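Local coordinates for protein peroxiredoxin (Mycobacterium tuberculosis, PDB 5EPF) that reduces hydrogen peroxide and organic hydroperoxides to water and alcohols as a thiol-specific peroxidase, protecting the cell against oxidative stress, at residues S77-V81 / R82-K86. Residues are numbered along the deposited sequence; the frame is centred on the assembly and turned at random. Where two conformers were deposited one is given.
Sequences STDPV and RKQAK. With EDO (1,2-ethanediol), chain D.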
ATOM      1  N   SER A  77      -1.500   2.153   6.455  1.00  7.12           N
ATOM      2  CA  SER A  77      -0.753   2.927   7.444  1.00  7.49           C
ATOM      3  C   SER A  77      -1.211   2.479   8.829  1.00  6.98           C
ATOM      4  O   SER A  77      -2.125   1.660   8.961  1.00  8.18           O
ATOM      5  CB  SER A  77      -0.984   4.435   7.279  1.00  7.98           C
ATOM      6  OG  SER A  77      -2.299   4.741   7.733  1.00  8.04           O
ATOM      7  N   THR A  78      -0.607   3.061   9.866  1.00  8.14           N
ATOM      8  CA  THR A  78      -1.061   2.796  11.225  1.00  8.87           C
ATOM      9  C   THR A  78      -2.245   3.662  11.640  1.00  9.34           C
ATOM     10  O   THR A  78      -2.670   3.572  12.792  1.00 10.87           O
ATOM     11  CB  THR A  78       0.084   2.980  12.227  1.00 10.11           C
ATOM     12  OG1 THR A  78       0.583   4.321  12.136  1.00 11.24           O
ATOM     13  CG2 THR A  78       1.197   1.972  11.971  1.00 11.67           C
ATOM     14  N   ASP A  79      -2.778   4.499  10.753  1.00  8.05           N
ATOM     15  CA  ASP A  79      -3.906   5.342  11.132  1.00  8.48           C
ATOM     16  C   ASP A  79      -5.144   4.491  11.438  1.00  8.82           C
ATOM     17  O   ASP A  79      -5.349   3.440  10.826  1.00  9.16           O
ATOM     18  CB  ASP A  79      -4.229   6.297   9.994  1.00  9.01           C
ATOM     19  CG  ASP A  79      -3.116   7.288   9.752  1.00  9.56           C
ATOM     20  OD1 ASP A  79      -2.841   8.091  10.663  1.00 11.30           O
ATOM     21  OD2 ASP A  79      -2.501   7.269   8.669  1.00 10.10           O
ATOM     22  N   PRO A  80      -5.994   4.943  12.367  1.00  8.75           N
ATOM     23  CA  PRO A  80      -7.225   4.205  12.685  0.55  9.28           C
ATOM     24  C   PRO A  80      -8.183   4.181  11.501  1.00  8.30           C
ATOM     25  O   PRO A  80      -8.154   5.043  10.615  1.00  8.71           O
ATOM     26  CB  PRO A  80      -7.830   5.011  13.847  0.55 10.36           C
ATOM     27  CG  PRO A  80      -6.683   5.706  14.462  0.55  9.99           C
ATOM     28  CD  PRO A  80      -5.754   6.042  13.317  0.55  9.50           C
ATOM     29  N   VAL A  81      -9.065   3.176  11.510  1.00  8.96           N
ATOM     30  CA  VAL A  81     -10.086   3.032  10.470  1.00  9.80           C
ATOM     31  C   VAL A  81     -10.841   4.338  10.256  1.00  9.73           C
ATOM     32  O   VAL A  81     -11.080   4.750   9.118  1.00  9.80           O
ATOM     33  CB  VAL A  81     -11.036   1.869  10.830  1.00 10.21           C
ATOM     34  CG1 VAL A  81     -12.278   1.839   9.944  1.00 11.08           C
ATOM     35  CG2 VAL A  81     -10.294   0.529  10.725  1.00 11.01           C
ATOM     36  N   ARG A  82     -11.230   5.016  11.340  1.00 10.31           N
ATOM     37  CA  ARG A  82     -12.045   6.217  11.172  0.55 10.92           C
ATOM     38  C   ARG A  82     -11.298   7.318  10.425  1.00 10.21           C
ATOM     39  O   ARG A  82     -11.922   8.097   9.692  1.00 11.53           O
ATOM     40  CB  ARG A  82     -12.585   6.712  12.519  0.55 12.35           C
ATOM     41  CG  ARG A  82     -11.557   7.342  13.448  0.55 14.37           C
ATOM     42  CD  ARG A  82     -12.166   7.601  14.838  0.55 17.29           C
ATOM     43  NE  ARG A  82     -12.494   6.339  15.492  0.55 19.56           N
ATOM     44  CZ  ARG A  82     -12.902   6.215  16.749  0.55 21.58           C
ATOM     45  NH1 ARG A  82     -13.048   7.288  17.519  0.55 22.92           N
ATOM     46  NH2 ARG A  82     -13.170   5.003  17.229  0.55 21.96           N
ATOM     47  N   LYS A  83      -9.969   7.393  10.576  1.00  9.54           N
ATOM     48  CA  LYS A  83      -9.218   8.394   9.829  1.00  9.71           C
ATOM     49  C   LYS A  83      -9.011   7.964   8.384  1.00  8.94           C
ATOM     50  O   LYS A  83      -9.110   8.788   7.469  1.00  9.07           O
ATOM     51  CB  LYS A  83      -7.882   8.696  10.502  1.00  9.99           C
ATOM     52  CG  LYS A  83      -7.175   9.883   9.835  1.00 10.98           C
ATOM     53  CD  LYS A  83      -6.016  10.431  10.652  1.00 12.85           C
ATOM     54  CE  LYS A  83      -5.477  11.684   9.962  1.00 13.98           C
ATOM     55  NZ  LYS A  83      -4.521  12.434  10.791  1.00 16.17           N
ATOM     56  N   GLN A  84      -8.725   6.678   8.164  1.00  8.63           N
ATOM     57  CA  GLN A  84      -8.663   6.166   6.797  1.00  8.38           C
ATOM     58  C   GLN A  84      -9.982   6.408   6.077  1.00  8.75           C
ATOM     59  O   GLN A  84      -9.990   6.787   4.901  1.00  8.76           O
ATOM     60  CB  GLN A  84      -8.336   4.667   6.786  1.00  8.50           C
ATOM     61  CG  GLN A  84      -7.062   4.214   7.517  1.00  8.71           C
ATOM     62  CD  GLN A  84      -5.770   4.630   6.836  1.00  8.64           C
ATOM     63  OE1 GLN A  84      -5.589   5.784   6.447  1.00  8.70           O
ATOM     64  NE2 GLN A  84      -4.850   3.684   6.707  1.00 10.38           N
ATOM     65  N   ALA A  85     -11.109   6.207   6.775  1.00  8.95           N
ATOM     66  CA  ALA A  85     -12.417   6.425   6.165  1.00  8.86           C
ATOM     67  C   ALA A  85     -12.573   7.865   5.692  1.00  8.27           C
ATOM     68  O   ALA A  85     -13.039   8.117   4.578  1.00  8.97           O
ATOM     69  CB  ALA A  85     -13.534   6.057   7.143  1.00 10.42           C
ATOM     70  N   LYS A  86     -12.192   8.832   6.535  1.00  8.58           N
ATOM     71  CA  LYS A  86     -12.319  10.236   6.134  1.00  9.33           C
ATOM     72  C   LYS A  86     -11.386  10.580   4.977  1.00  8.52           C
ATOM     73  O   LYS A  86     -11.775  11.309   4.057  1.00  9.34           O
ATOM     74  CB  LYS A  86     -12.096  11.175   7.320  1.00 10.95           C
ATOM     75  CG  LYS A  86     -12.452  12.644   7.002  1.00 12.73           C
ATOM     76  CD  LYS A  86     -13.875  12.837   6.426  1.00 13.41           C
ATOM     77  CE  LYS A  86     -14.946  12.451   7.405  1.00 13.73           C
ATOM     78  NZ  LYS A  86     -16.292  12.818   6.886  1.00 13.16           N
TER
HETATM   79  C1  EDO D 202     -11.775   2.634  14.576  1.00 24.80           C
HETATM   80  O1  EDO D 202     -11.294   3.874  14.056  1.00 21.44           O
HETATM   81  C2  EDO D 202     -13.296   2.624  14.558  1.00 28.12           C
HETATM   82  O2  EDO D 202     -13.748   2.839  13.223  1.00 29.61           O
HETATM   83  O   HOH W   1      -2.482  10.813  10.177  1.00 21.11           O
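Val81 begins the helix and Arg82 follows, its N donating to O1 of a 1,2-ethanediol probably from the crystallisation liquor (2.9 Å). With CG between backbone N and carbonyl carbon (chi1 72°) and a bend at chi3, the arginine chain turns back over its own N, and N and NE share O1. Lys83 runs extended past the Asp79 carboxylate; OD1 and NZ stay 4.7 Å apart, and one water bridges them, donating to Asp79 OD1 and accepting from Lys83 NZ (2.7 Å). Pro80 is the N-cap of helix 81-91, which follows strand 72-77 in the thioredoxin-like fold of peroxiredoxins; the loop between them starts with an ST turn at Ser77, whose OG accepts from Asp79 N (3.1 Å). That hydroxyl donates to Asp79 OD2 from the anti side of the carboxylate, well out of its plane. Ala47 N also donates to OD2; the Asp79 side chain lies about 7 Å from that of Cys52, the probable peroxidatic cysteine. Gln84 N meets Pro80 O almost straight (3.0 Å, 173°). Its side chain folds back at chi2 (-70°), which puts NE2 2.9 Å from Ser77 OG; Tyr44 OH and Leu98 O satisfy the buried amide's OE1 and NE2. Ala85 N donates to Val81 O (2.8 Å).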